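Local coordinates for protein esterase Rv0045c (Mycobacterium tuberculosis, PDB 6WYN) that hydrolyses carboxylic esters, preferring short, straight-chain alkyl esters, and is likely involved in ester or lipid metabolism, at residues 157-162 with 178-183; 272-277 with 301-306; 281-286 with 308-313. All blocks are in the same frame, centred on the assembly; numbering follows the deposited sequence.

Contact 1 (157-162 with 178-183); sequences GGLTAI and VDVTPS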
loop_
_atom_site.group_PDB
_atom_site.type_symbol
_atom_site.label_atom_id
_atom_site.label_comp_id
_atom_site.label_asym_id
_atom_site.label_seq_id
_atom_site.Cartn_x
_atom_site.Cartn_y
_atom_site.Cartn_z
ATOM N N GLY A 157 -1.532 -3.413 -3.626
ATOM C CA GLY A 157 -0.285 -3.914 -3.051
ATOM C C GLY A 157 -0.337 -5.354 -2.635
ATOM O O GLY A 157 0.673 -6.049 -2.821
ATOM N N GLY A 158 -1.431 -5.799 -1.993
ATOM C CA GLY A 158 -1.579 -7.207 -1.580
ATOM C C GLY A 158 -1.621 -8.172 -2.772
ATOM O O GLY A 158 -0.997 -9.263 -2.685
ATOM N N LEU A 159 -2.311 -7.803 -3.845
ATOM C CA LEU A 159 -2.379 -8.655 -5.073
ATOM C C LEU A 159 -1.002 -8.615 -5.771
ATOM O O LEU A 159 -0.524 -9.672 -6.214
ATOM C CB LEU A 159 -3.516 -8.162 -5.970
ATOM C CG LEU A 159 -4.895 -8.104 -5.306
ATOM C CD1 LEU A 159 -5.978 -7.967 -6.341
ATOM C CD2 LEU A 159 -5.144 -9.341 -4.461
ATOM N N THR A 160 -0.309 -7.477 -5.711
ATOM C CA THR A 160 1.085 -7.379 -6.231
ATOM C C THR A 160 1.943 -8.393 -5.481
ATOM O O THR A 160 2.702 -9.121 -6.115
ATOM C CB THR A 160 1.609 -5.939 -6.184
ATOM O OG1 THR A 160 0.681 -5.182 -6.955
ATOM C CG2 THR A 160 2.996 -5.802 -6.763
ATOM N N ALA A 161 1.762 -8.492 -4.165
ATOM C CA ALA A 161 2.527 -9.416 -3.318
ATOM C C ALA A 161 2.242 -10.854 -3.721
ATOM O O ALA A 161 3.176 -11.652 -3.721
ATOM C CB ALA A 161 2.228 -9.209 -1.864
ATOM N N ILE A 162 0.994 -11.185 -3.993
ATOM C CA ILE A 162 0.650 -12.554 -4.423
ATOM C C ILE A 162 1.458 -12.874 -5.688
ATOM O O ILE A 162 2.081 -13.918 -5.713
ATOM C CB ILE A 162 -0.861 -12.702 -4.653
ATOM C CG1 ILE A 162 -1.602 -12.728 -3.320
ATOM C CG2 ILE A 162 -1.120 -13.967 -5.474
ATOM C CD1 ILE A 162 -3.089 -12.560 -3.443
ATOM N N VAL A 178 -3.614 -6.959 3.390
ATOM C CA VAL A 178 -4.473 -6.016 4.153
ATOM C C VAL A 178 -5.720 -5.712 3.341
ATOM O O VAL A 178 -5.635 -5.000 2.321
ATOM C CB VAL A 178 -3.691 -4.784 4.608
ATOM C CG1 VAL A 178 -4.526 -3.812 5.404
ATOM C CG2 VAL A 178 -2.490 -5.218 5.419
ATOM N N ASP A 179 -6.869 -6.190 3.868
ATOM C CA ASP A 179 -8.238 -5.948 3.377
ATOM C C ASP A 179 -8.359 -6.181 1.868
ATOM O O ASP A 179 -9.024 -5.393 1.215
ATOM C CB ASP A 179 -8.708 -4.550 3.783
ATOM C CG ASP A 179 -10.214 -4.469 4.033
ATOM O OD1 ASP A 179 -10.705 -5.286 4.810
ATOM O OD2 ASP A 179 -10.903 -3.599 3.410
ATOM N N VAL A 180 -7.855 -7.285 1.356
ATOM C CA VAL A 180 -8.063 -7.632 -0.067
ATOM C C VAL A 180 -7.954 -9.141 -0.301
ATOM O O VAL A 180 -7.196 -9.817 0.381
ATOM C CB VAL A 180 -7.046 -6.858 -0.935
ATOM C CG1 VAL A 180 -5.651 -7.443 -0.763
ATOM C CG2 VAL A 180 -7.473 -6.827 -2.398
ATOM N N THR A 181 -8.657 -9.608 -1.332
ATOM C CA THR A 181 -8.423 -10.913 -2.011
ATOM C C THR A 181 -8.535 -10.643 -3.519
ATOM O O THR A 181 -9.062 -9.611 -3.919
ATOM C CB THR A 181 -9.436 -11.984 -1.567
ATOM O OG1 THR A 181 -10.648 -11.700 -2.274
ATOM C CG2 THR A 181 -9.713 -11.994 -0.074
ATOM N N PRO A 182 -8.125 -11.569 -4.407
ATOM C CA PRO A 182 -8.333 -11.364 -5.844
ATOM C C PRO A 182 -9.788 -11.027 -6.169
ATOM O O PRO A 182 -10.050 -10.029 -6.841
ATOM C CB PRO A 182 -7.909 -12.695 -6.419
ATOM C CG PRO A 182 -6.827 -13.120 -5.467
ATOM C CD PRO A 182 -7.416 -12.824 -4.102
ATOM N N SER A 183 -10.736 -11.802 -5.619
ATOM C CA SER A 183 -12.184 -11.586 -5.886
ATOM C C SER A 183 -12.614 -10.189 -5.428
ATOM O O SER A 183 -13.402 -9.529 -6.130
ATOM C CB SER A 183 -13.023 -12.678 -5.261
ATOM O OG SER A 183 -12.600 -13.946 -5.741
#
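Val180 is the first residue of 178-183 to reach the helical segment 157-162 with its side chain. The chain has just left the strand at Val178, whose CA lies 6.5 Å from the CA of Gly158, and has turned through Asp179, whose OD2 is hydrogen-bonded to His310 ND1. Val180 then sets both methyls against the helix. CG1, held between the backbone N and the carbonyl carbon (chi1 73°), lies 4.2 Å from Gly158 CA, a close approach possible because glycine has no side chain there, and also touches Leu159 CD2. CG2 meets Leu159 CD2 at 4.0 Å, the two side chains running at a slant to each other. At Thr181 the contact passes to the backbone: Leu159 CD2 sits 3.8 Å from Thr181 C, while the threonine OG1 caps Ala184 N at the start of helix 182-200. Leu159 CD2 comes 3.7 Å from Pro182 N and also touches CD of the proline ring. One turn further along the helix, Ile162 CD1 reaches Pro182 CG at 4.3 Å. No hydrogen bond crosses this buried interface, whose side-chain contacts are all between apolar groups; Leu262 of helix 260-268 also packs on Leu159 and Ile162. Such packing of the helix behind the nucleophile elbow, which carries Ser155, against the loop bearing Asp179, the probable acid of the triad, is characteristic of the alpha/beta hydrolase catalytic core.

Contact 2 (272-277 with 301-306); sequences PITLVR and GVHIVE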
loop_
_atom_site.group_PDB
_atom_site.type_symbol
_atom_site.label_atom_id
_atom_site.label_comp_id
_atom_site.label_asym_id
_atom_site.label_seq_id
_atom_site.Cartn_x
_atom_site.Cartn_y
_atom_site.Cartn_z
ATOM N N PRO A 272 2.868 -18.981 3.289
ATOM C CA PRO A 272 1.669 -18.785 4.097
ATOM C C PRO A 272 1.067 -17.389 3.926
ATOM O O PRO A 272 1.788 -16.423 3.735
ATOM C CB PRO A 272 2.175 -18.977 5.540
ATOM C CG PRO A 272 3.372 -19.914 5.361
ATOM C CD PRO A 272 4.019 -19.389 4.096
ATOM N N ILE A 273 -0.250 -17.330 3.932
ATOM C CA ILE A 273 -1.035 -16.083 3.792
ATOM C C ILE A 273 -1.819 -15.791 5.056
ATOM O O ILE A 273 -2.589 -16.680 5.507
ATOM C CB ILE A 273 -1.991 -16.191 2.605
ATOM C CG1 ILE A 273 -1.227 -16.394 1.294
ATOM C CG2 ILE A 273 -2.882 -14.950 2.569
ATOM C CD1 ILE A 273 -2.119 -16.710 0.117
ATOM N N THR A 274 -1.651 -14.577 5.583
ATOM C CA THR A 274 -2.472 -14.022 6.684
ATOM C C THR A 274 -3.331 -12.940 6.067
ATOM O O THR A 274 -2.801 -12.141 5.315
ATOM C CB THR A 274 -1.604 -13.502 7.830
ATOM O OG1 THR A 274 -0.858 -14.626 8.319
ATOM C CG2 THR A 274 -2.424 -12.883 8.936
ATOM N N LEU A 275 -4.592 -12.855 6.426
ATOM C CA LEU A 275 -5.432 -11.752 5.946
ATOM C C LEU A 275 -5.738 -10.886 7.140
ATOM O O LEU A 275 -5.983 -11.451 8.238
ATOM C CB LEU A 275 -6.703 -12.323 5.299
ATOM C CG LEU A 275 -7.817 -11.349 4.927
ATOM C CD1 LEU A 275 -7.347 -10.420 3.811
ATOM C CD2 LEU A 275 -9.050 -12.124 4.467
ATOM N N VAL A 276 -5.792 -9.578 6.916
ATOM C CA VAL A 276 -6.205 -8.583 7.929
ATOM C C VAL A 276 -7.391 -7.865 7.331
ATOM O O VAL A 276 -7.166 -7.192 6.281
ATOM C CB VAL A 276 -5.075 -7.614 8.335
ATOM C CG1 VAL A 276 -5.558 -6.611 9.385
ATOM C CG2 VAL A 276 -3.853 -8.347 8.842
ATOM N N ARG A 277 -8.571 -7.965 7.951
ATOM C CA ARG A 277 -9.711 -7.167 7.468
ATOM C C ARG A 277 -9.943 -5.980 8.392
ATOM O O ARG A 277 -9.707 -6.096 9.615
ATOM C CB ARG A 277 -11.015 -7.980 7.384
ATOM C CG ARG A 277 -11.102 -8.978 6.241
ATOM C CD ARG A 277 -12.487 -9.647 6.180
ATOM N NE ARG A 277 -13.445 -8.564 6.313
ATOM C CZ ARG A 277 -14.364 -8.451 7.295
ATOM N NH1 ARG A 277 -14.537 -9.449 8.144
ATOM N NH2 ARG A 277 -15.102 -7.343 7.423
ATOM N N GLY A 301 -5.259 -17.548 8.734
ATOM C CA GLY A 301 -6.497 -17.011 9.297
ATOM C C GLY A 301 -6.648 -15.544 8.992
ATOM O O GLY A 301 -5.681 -14.907 8.501
ATOM N N VAL A 302 -7.827 -15.025 9.281
ATOM C CA VAL A 302 -8.166 -13.587 9.154
ATOM C C VAL A 302 -8.165 -12.968 10.546
ATOM O O VAL A 302 -8.712 -13.583 11.539
ATOM C CB VAL A 302 -9.506 -13.372 8.444
ATOM C CG1 VAL A 302 -10.643 -13.895 9.294
ATOM C CG2 VAL A 302 -9.735 -11.922 8.108
ATOM N N HIS A 303 -7.559 -11.794 10.644
ATOM C CA HIS A 303 -7.666 -10.925 11.829
ATOM C C HIS A 303 -8.622 -9.827 11.461
ATOM O O HIS A 303 -8.411 -9.177 10.400
ATOM C CB HIS A 303 -6.333 -10.298 12.182
ATOM C CG HIS A 303 -5.293 -11.303 12.397
ATOM N ND1 HIS A 303 -4.852 -11.591 13.640
ATOM C CD2 HIS A 303 -4.671 -12.140 11.539
ATOM C CE1 HIS A 303 -3.975 -12.549 13.568
ATOM N NE2 HIS A 303 -3.801 -12.874 12.286
ATOM N N ILE A 304 -9.628 -9.620 12.282
ATOM C CA ILE A 304 -10.667 -8.620 11.956
ATOM C C ILE A 304 -10.426 -7.483 12.929
ATOM O O ILE A 304 -10.541 -7.746 14.151
ATOM C CB ILE A 304 -12.077 -9.243 12.020
ATOM C CG1 ILE A 304 -12.201 -10.404 11.034
ATOM C CG2 ILE A 304 -13.144 -8.183 11.789
ATOM C CD1 ILE A 304 -13.486 -11.198 11.184
ATOM N N VAL A 305 -10.076 -6.297 12.412
ATOM C CA VAL A 305 -9.657 -5.135 13.230
ATOM C C VAL A 305 -10.860 -4.238 13.421
ATOM O O VAL A 305 -11.318 -3.595 12.442
ATOM C CB VAL A 305 -8.449 -4.370 12.649
ATOM C CG1 VAL A 305 -8.095 -3.149 13.491
ATOM C CG2 VAL A 305 -7.250 -5.293 12.530
ATOM N N GLU A 306 -11.318 -4.182 14.660
ATOM C CA GLU A 306 -12.510 -3.389 15.048
ATOM C C GLU A 306 -12.216 -1.913 14.767
ATOM O O GLU A 306 -11.096 -1.458 15.045
ATOM C CB GLU A 306 -12.893 -3.629 16.521
ATOM C CG GLU A 306 -14.278 -3.052 16.854
ATOM C CD GLU A 306 -14.790 -3.191 18.288
ATOM O OE1 GLU A 306 -15.855 -2.548 18.587
ATOM O OE2 GLU A 306 -14.134 -3.930 19.108
#
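Two parallel strands, 273-277 and 301-305, pair at the edge of the central sheet, with 299-305 as the outermost strand on this side. Their axes approach to 4.6 Å and their directions differ by 20°. Four backbone bonds join them: Leu275 N donates to Gly301 O, His303 N to Leu275 O, Arg277 N to His303 O, and Val305 N to Arg277 O. The bonds alternate in direction, so Leu275 and Arg277 of the inner strand each use both N and O on the edge strand. The bond from Arg277 N to His303 O is 2.7 Å long. Val302 CA adds a CA-H...O contact to Leu275 O at 3.2 Å. With helix 286-295 between them in sequence, the strands form a beta-alpha-beta unit of the alpha/beta hydrolase fold.

On the face bearing Leu275 and Arg277, Val302 CG2 lies against both, 3.7 Å from Leu275 CD2 and 3.7 Å from Arg277 CG. Leu275 and Val302 run side by side. The arginine chain bends at CG-CD (chi3 46°) and runs alongside Ile304, with NH1 3.7 Å from Ile304 CD1. Its NH2 is hydrogen-bonded to Ser281 O, and its side chain also touches Asp179, the inferred acid of the catalytic triad. On the other face, Thr274 CG2 approaches the edge of the His303 imidazole, 3.5 Å from CD2, and Leu275 O lies at the ring edge in its plane. Further along, Val276 CG1 meets Val305 CG2 at 3.8 Å, the two side chains crossing at a slant, and Ile323 of helix 317-328 packs against Val276, His303 and Val305.

Contact 3 (281-286 with 308-313); sequences SGFVTD and SGHSVQ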
loop_
_atom_site.group_PDB
_atom_site.type_symbol
_atom_site.label_atom_id
_atom_site.label_comp_id
_atom_site.label_asym_id
_atom_site.label_seq_id
_atom_site.Cartn_x
_atom_site.Cartn_y
_atom_site.Cartn_z
ATOM N N SER A 281 -15.059 -2.426 7.212
ATOM C CA SER A 281 -14.892 -2.471 5.750
ATOM C C SER A 281 -15.749 -3.611 5.199
ATOM O O SER A 281 -15.548 -4.735 5.612
ATOM C CB SER A 281 -13.444 -2.636 5.360
ATOM O OG SER A 281 -13.365 -2.816 3.957
ATOM N N GLY A 282 -16.589 -3.294 4.230
ATOM C CA GLY A 282 -17.342 -4.270 3.419
ATOM C C GLY A 282 -16.534 -4.795 2.247
ATOM O O GLY A 282 -17.031 -5.663 1.506
ATOM N N PHE A 283 -15.290 -4.357 2.092
ATOM C CA PHE A 283 -14.518 -4.648 0.869
ATOM C C PHE A 283 -14.372 -6.150 0.671
ATOM O O PHE A 283 -14.552 -6.667 -0.453
ATOM C CB PHE A 283 -13.176 -3.931 0.955
ATOM C CG PHE A 283 -12.486 -3.791 -0.368
ATOM C CD1 PHE A 283 -11.624 -4.769 -0.814
ATOM C CD2 PHE A 283 -12.676 -2.653 -1.136
ATOM C CE1 PHE A 283 -10.959 -4.633 -2.024
ATOM C CE2 PHE A 283 -12.017 -2.512 -2.355
ATOM C CZ PHE A 283 -11.147 -3.501 -2.780
ATOM N N VAL A 284 -14.001 -6.844 1.736
ATOM C CA VAL A 284 -13.804 -8.303 1.748
ATOM C C VAL A 284 -14.993 -8.933 2.493
ATOM O O VAL A 284 -15.208 -8.566 3.646
ATOM C CB VAL A 284 -12.474 -8.672 2.412
ATOM C CG1 VAL A 284 -12.277 -10.196 2.455
ATOM C CG2 VAL A 284 -11.315 -7.943 1.707
ATOM N N THR A 285 -15.690 -9.868 1.842
ATOM C CA THR A 285 -16.831 -10.615 2.416
ATOM C C THR A 285 -16.355 -11.882 3.112
ATOM O O THR A 285 -15.225 -12.382 2.847
ATOM C CB THR A 285 -17.832 -11.003 1.325
ATOM O OG1 THR A 285 -17.210 -11.962 0.473
ATOM C CG2 THR A 285 -18.295 -9.790 0.576
ATOM N N ASP A 286 -17.229 -12.469 3.923
ATOM C CA ASP A 286 -16.957 -13.801 4.538
ATOM C C ASP A 286 -16.720 -14.842 3.448
ATOM O O ASP A 286 -15.834 -15.682 3.610
ATOM C CB ASP A 286 -18.107 -14.240 5.458
ATOM C CG ASP A 286 -18.197 -13.399 6.735
ATOM O OD1 ASP A 286 -17.211 -12.708 7.091
ATOM O OD2 ASP A 286 -19.258 -13.394 7.346
ATOM N N SER A 308 -11.853 -0.240 12.006
ATOM C CA SER A 308 -11.011 0.080 10.825
ATOM C C SER A 308 -11.859 -0.045 9.572
ATOM O O SER A 308 -12.581 -1.056 9.424
ATOM C CB SER A 308 -9.798 -0.806 10.733
ATOM O OG SER A 308 -9.040 -0.480 9.565
ATOM N N GLY A 309 -11.727 0.932 8.680
ATOM C CA GLY A 309 -12.086 0.773 7.265
ATOM C C GLY A 309 -11.015 -0.020 6.516
ATOM O O GLY A 309 -10.231 -0.789 7.139
ATOM N N HIS A 310 -11.024 0.141 5.200
ATOM C CA HIS A 310 -10.216 -0.585 4.195
ATOM C C HIS A 310 -8.726 -0.343 4.459
ATOM O O HIS A 310 -7.967 -1.297 4.407
ATOM C CB HIS A 310 -10.684 -0.071 2.819
ATOM C CG HIS A 310 -10.026 -0.744 1.665
ATOM N ND1 HIS A 310 -9.956 -2.112 1.577
ATOM C CD2 HIS A 310 -9.521 -0.258 0.507
ATOM C CE1 HIS A 310 -9.340 -2.454 0.462
ATOM N NE2 HIS A 310 -9.068 -1.337 -0.214
ATOM N N SER A 311 -8.346 0.898 4.736
ATOM C CA SER A 311 -6.932 1.290 4.979
ATOM C C SER A 311 -6.599 1.112 6.457
ATOM O O SER A 311 -6.584 2.105 7.233
ATOM C CB SER A 311 -6.632 2.669 4.460
ATOM O OG SER A 311 -5.223 2.842 4.463
ATOM N N VAL A 312 -6.381 -0.150 6.836
ATOM C CA VAL A 312 -6.153 -0.557 8.248
ATOM C C VAL A 312 -4.903 0.186 8.759
ATOM O O VAL A 312 -4.906 0.683 9.936
ATOM C CB VAL A 312 -5.993 -2.077 8.362
ATOM C CG1 VAL A 312 -5.762 -2.453 9.813
ATOM C CG2 VAL A 312 -7.174 -2.852 7.796
ATOM N N GLN A 313 -3.874 0.325 7.911
ATOM C CA GLN A 313 -2.640 1.030 8.310
ATOM C C GLN A 313 -2.910 2.500 8.608
ATOM O O GLN A 313 -2.070 3.109 9.347
ATOM C CB GLN A 313 -1.540 0.860 7.261
ATOM C CG GLN A 313 -1.782 1.643 5.979
ATOM C CD GLN A 313 -2.542 0.852 4.942
ATOM O OE1 GLN A 313 -3.194 -0.159 5.252
ATOM N NE2 GLN A 313 -2.492 1.323 3.687
#
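Segments 281-286 and 308-313 are loops where they meet, drawing closest at Ser281 and Gly309, whose CA atoms are 4.5 Å apart. No hydrogen bond joins the two segments. Ser281 CB packs on the opposing backbone, 3.7 Å from His310 N, while its OG accepts from Phe283 N at 3.1 Å in an ST turn. The turn ends at Phe283, whose ring makes the main side-chain contact, a face-to-face stack on His310 with centroids 4.0 Å apart and planes at 24°. The imidazole CE1 sits 3.4 Å above the phenyl plane over its centre, whereas Phe283 CD2 falls toward the rim of the imidazole face. In both residues CG lies opposite the backbone N (chi1 -162° and -177°), an extended setting that lets the two rings overlap. This matches the catalytic-histidine loop of an alpha/beta hydrolase: His310 ND1 is hydrogen-bonded to Asp179 OD2 and NE2 to OG of Ser155, the inferred nucleophile, in the geometry of a charge relay. Ser281 OG is also hydrogen-bonded to Asp179 OD2, so this carboxylate oxygen has two partners. The Phe283 ring also meets the ring of His188, a residue involved in substrate selectivity.

Contact 1 is buried throughout and joined by apolar side chains without a hydrogen bond across, whereas contact 2 is partly buried, depends on backbone hydrogen bonds and includes the exposed Ile304. Contact 3, also partly buried, joins loops through stacked rings. Asp179, on a segment of contact 1 though not in its packing, ties that segment to the others: its N lies 2.6 Å from Val276 O of contact 2, a probable hydrogen bond, and its O packs on Phe283 CD1 of contact 3. Contacts 2 and 3 are interleaved along the chain: each strand of contact 2 leads into a loop of contact 3, and Val312 CG1 packs on Val276 and Val305.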